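Local coordinates for protein aspartate-semialdehyde dehydrogenase 2 (Vibrio cholerae, PDB 2R00) that catalyses the NADPH-dependent reductive dephosphorylation of L-aspartyl-4-phosphate to L-aspartate-semialdehyde, a step toward lysine, threonine and methionine, at residues E115-F120 with E329-D334. Numbering follows the deposited sequence.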
ATOM      1  N   GLU A 115      -8.476 -28.424  10.690  1.00 26.67           N
ATOM      2  CA  GLU A 115      -8.719 -29.793  10.218  1.00 27.49           C
ATOM      3  C   GLU A 115      -7.496 -30.403   9.545  1.00 26.73           C
ATOM      4  O   GLU A 115      -7.271 -31.617   9.628  1.00 25.87           O
ATOM      5  CB  GLU A 115      -9.885 -29.831   9.222  1.00 28.48           C
ATOM      6  CG  GLU A 115     -11.213 -30.321   9.789  1.00 33.74           C
ATOM      7  CD  GLU A 115     -12.073 -31.026   8.731  1.00 40.96           C
ATOM      8  OE1 GLU A 115     -12.451 -30.375   7.719  1.00 44.17           O
ATOM      9  OE2 GLU A 115     -12.366 -32.239   8.908  1.00 43.36           O
ATOM     10  N   ALA A 116      -6.709 -29.553   8.882  1.00 25.94           N
ATOM     11  CA  ALA A 116      -5.500 -29.978   8.186  1.00 25.79           C
ATOM     12  C   ALA A 116      -4.464 -30.605   9.122  1.00 25.63           C
ATOM     13  O   ALA A 116      -3.635 -31.410   8.681  1.00 25.55           O
ATOM     14  CB  ALA A 116      -4.882 -28.795   7.389  1.00 25.87           C
ATOM     15  N   ILE A 117      -4.524 -30.260  10.407  1.00 25.81           N
ATOM     16  CA  ILE A 117      -3.586 -30.798  11.407  1.00 26.51           C
ATOM     17  C   ILE A 117      -3.548 -32.332  11.429  1.00 27.14           C
ATOM     18  O   ILE A 117      -2.517 -32.915  11.741  1.00 27.42           O
ATOM     19  CB  ILE A 117      -3.863 -30.236  12.831  1.00 26.60           C
ATOM     20  CG1 ILE A 117      -3.606 -28.732  12.853  1.00 26.44           C
ATOM     21  CG2 ILE A 117      -2.989 -30.946  13.901  1.00 26.79           C
ATOM     22  CD1 ILE A 117      -3.949 -28.039  14.160  1.00 26.27           C
ATOM     23  N   ALA A 118      -4.665 -32.968  11.067  1.00 28.11           N
ATOM     24  CA  ALA A 118      -4.791 -34.434  11.047  1.00 28.72           C
ATOM     25  C   ALA A 118      -3.755 -35.070  10.140  1.00 29.47           C
ATOM     26  O   ALA A 118      -3.300 -36.197  10.386  1.00 29.45           O
ATOM     27  CB  ALA A 118      -6.197 -34.843  10.606  1.00 28.63           C
ATOM     28  N   GLU A 119      -3.379 -34.334   9.092  1.00 29.96           N
ATOM     29  CA  GLU A 119      -2.383 -34.794   8.124  1.00 30.09           C
ATOM     30  C   GLU A 119      -0.947 -34.785   8.663  1.00 29.84           C
ATOM     31  O   GLU A 119      -0.015 -35.081   7.918  1.00 29.39           O
ATOM     32  CB  GLU A 119      -2.462 -33.979   6.827  1.00 30.37           C
ATOM     33  CG  GLU A 119      -3.816 -34.000   6.137  1.00 33.31           C
ATOM     34  CD  GLU A 119      -4.096 -35.277   5.344  1.00 37.93           C
ATOM     35  OE1 GLU A 119      -3.215 -36.155   5.237  1.00 39.98           O
ATOM     36  OE2 GLU A 119      -5.221 -35.395   4.801  1.00 41.19           O
ATOM     37  N   PHE A 120      -0.769 -34.465   9.951  1.00 29.86           N
ATOM     38  CA  PHE A 120       0.559 -34.503  10.574  1.00 29.52           C
ATOM     39  C   PHE A 120       1.146 -35.903  10.478  1.00 29.89           C
ATOM     40  O   PHE A 120       2.361 -36.075  10.465  1.00 29.63           O
ATOM     41  CB  PHE A 120       0.519 -34.047  12.042  1.00 29.60           C
ATOM     42  CG  PHE A 120       0.078 -35.126  13.016  1.00 29.60           C
ATOM     43  CD1 PHE A 120       1.015 -35.973  13.615  1.00 30.55           C
ATOM     44  CD2 PHE A 120      -1.267 -35.294  13.326  1.00 29.65           C
ATOM     45  CE1 PHE A 120       0.617 -36.972  14.511  1.00 30.20           C
ATOM     46  CE2 PHE A 120      -1.679 -36.289  14.224  1.00 30.87           C
ATOM     47  CZ  PHE A 120      -0.730 -37.126  14.819  1.00 30.71           C
ATOM     48  N   GLU A 329      -1.281 -26.735  20.417  1.00 28.25           N
ATOM     49  CA  GLU A 329      -2.395 -26.840  21.342  1.00 28.93           C
ATOM     50  C   GLU A 329      -3.447 -27.767  20.775  1.00 29.93           C
ATOM     51  O   GLU A 329      -3.911 -28.661  21.470  1.00 30.28           O
ATOM     52  CB  GLU A 329      -2.983 -25.456  21.615  1.00 29.06           C
ATOM     53  CG  GLU A 329      -2.118 -24.598  22.527  1.00 29.51           C
ATOM     54  CD  GLU A 329      -2.576 -23.154  22.591  1.00 30.40           C
ATOM     55  OE1 GLU A 329      -1.970 -22.386  23.354  1.00 30.15           O
ATOM     56  OE2 GLU A 329      -3.523 -22.776  21.865  1.00 31.31           O
ATOM     57  N   LEU A 330      -3.803 -27.569  19.506  1.00 30.44           N
ATOM     58  CA  LEU A 330      -4.812 -28.395  18.848  1.00 31.69           C
ATOM     59  C   LEU A 330      -4.323 -29.820  18.599  1.00 32.08           C
ATOM     60  O   LEU A 330      -5.083 -30.786  18.723  1.00 31.68           O
ATOM     61  CB  LEU A 330      -5.256 -27.737  17.541  1.00 31.94           C
ATOM     62  CG  LEU A 330      -6.558 -26.938  17.503  1.00 33.47           C
ATOM     63  CD1 LEU A 330      -6.873 -26.221  18.805  1.00 35.05           C
ATOM     64  CD2 LEU A 330      -6.516 -25.947  16.339  1.00 34.09           C
ATOM     65  N   LEU A 331      -3.046 -29.938  18.260  1.00 32.56           N
ATOM     66  CA  LEU A 331      -2.414 -31.228  18.033  1.00 33.65           C
ATOM     67  C   LEU A 331      -2.532 -32.087  19.294  1.00 34.54           C
ATOM     68  O   LEU A 331      -3.010 -33.215  19.248  1.00 34.33           O
ATOM     69  CB  LEU A 331      -0.943 -31.020  17.642  1.00 33.34           C
ATOM     70  CG  LEU A 331      -0.071 -32.248  17.400  1.00 33.07           C
ATOM     71  CD1 LEU A 331      -0.613 -33.066  16.242  1.00 31.31           C
ATOM     72  CD2 LEU A 331       1.362 -31.820  17.138  1.00 33.39           C
ATOM     73  N   VAL A 332      -2.107 -31.508  20.413  1.00 35.98           N
ATOM     74  CA  VAL A 332      -2.150 -32.119  21.743  1.00 37.61           C
ATOM     75  C   VAL A 332      -3.571 -32.485  22.199  1.00 38.61           C
ATOM     76  O   VAL A 332      -3.792 -33.551  22.784  1.00 38.67           O
ATOM     77  CB  VAL A 332      -1.474 -31.147  22.754  1.00 37.72           C
ATOM     78  CG1 VAL A 332      -2.217 -31.074  24.100  1.00 38.94           C
ATOM     79  CG2 VAL A 332       0.011 -31.472  22.895  1.00 37.81           C
ATOM     80  N   ARG A 333      -4.523 -31.597  21.914  1.00 39.70           N
ATOM     81  CA  ARG A 333      -5.912 -31.754  22.329  1.00 40.74           C
ATOM     82  C   ARG A 333      -6.581 -32.948  21.645  1.00 41.34           C
ATOM     83  O   ARG A 333      -7.180 -33.803  22.309  1.00 41.35           O
ATOM     84  CB  ARG A 333      -6.689 -30.469  22.013  1.00 40.89           C
ATOM     85  CG  ARG A 333      -8.023 -30.329  22.732  1.00 41.93           C
ATOM     86  CD  ARG A 333      -9.143 -30.059  21.732  1.00 42.83           C
ATOM     87  NE  ARG A 333      -9.379 -28.641  21.485  1.00 43.81           N
ATOM     88  CZ  ARG A 333     -10.015 -28.155  20.422  1.00 43.72           C
ATOM     89  NH1 ARG A 333     -10.467 -28.966  19.468  1.00 44.06           N
ATOM     90  NH2 ARG A 333     -10.186 -26.848  20.303  1.00 44.81           N
ATOM     91  N   ASP A 334      -6.463 -33.007  20.320  1.00 41.72           N
ATOM     92  CA  ASP A 334      -7.260 -33.925  19.505  1.00 42.16           C
ATOM     93  C   ASP A 334      -6.531 -35.172  18.998  1.00 42.28           C
ATOM     94  O   ASP A 334      -7.179 -36.103  18.498  1.00 42.52           O
ATOM     95  CB  ASP A 334      -7.870 -33.172  18.313  1.00 42.37           C
ATOM     96  CG  ASP A 334      -8.791 -32.041  18.740  1.00 43.39           C
ATOM     97  OD1 ASP A 334      -9.385 -32.118  19.835  1.00 43.72           O
ATOM     98  OD2 ASP A 334      -8.930 -31.068  17.973  1.00 45.08           O
TER
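Ile117 and Leu331 are the residues whose CA atoms lie nearest each other across the two segments, 6.7 Å apart, where segment 115-120, 3-10 helical through residues 115-119, faces the last turns of helix 316-335. No hydrogen bond or salt bridge spans the two segments, and the 189 Å² buried between them comes from four apolar side chains. Ile117 reaches across with two branches. Its CG1 lies anti to the carbonyl carbon (chi1 -65°) and the chain runs on extended, which carries CD1 to within 3.6 Å of Leu330 CB, the two side chains crossing at about a right angle. The other branch, CG2, meets Leu331 CD1 at 4.0 Å. That same leucine methyl also sits over one face of the Phe120 ring, 16° off the normal, in a CH-pi contact displaced toward CD2. Phe120 CD2 is the ring atom nearest Leu331 CD1, at 3.7 Å. Val91 and Ile126 extend this apolar patch: Val91 touches Phe120 and Leu331, while Ile126 touches Ile117 and Phe120. Away from the catalytic and NADP sites, the contact thus packs the C-terminal helix against the connection between strands 91-94 and 125-127 of the N-terminal nucleotide-binding domain, a Rossmann-type fold.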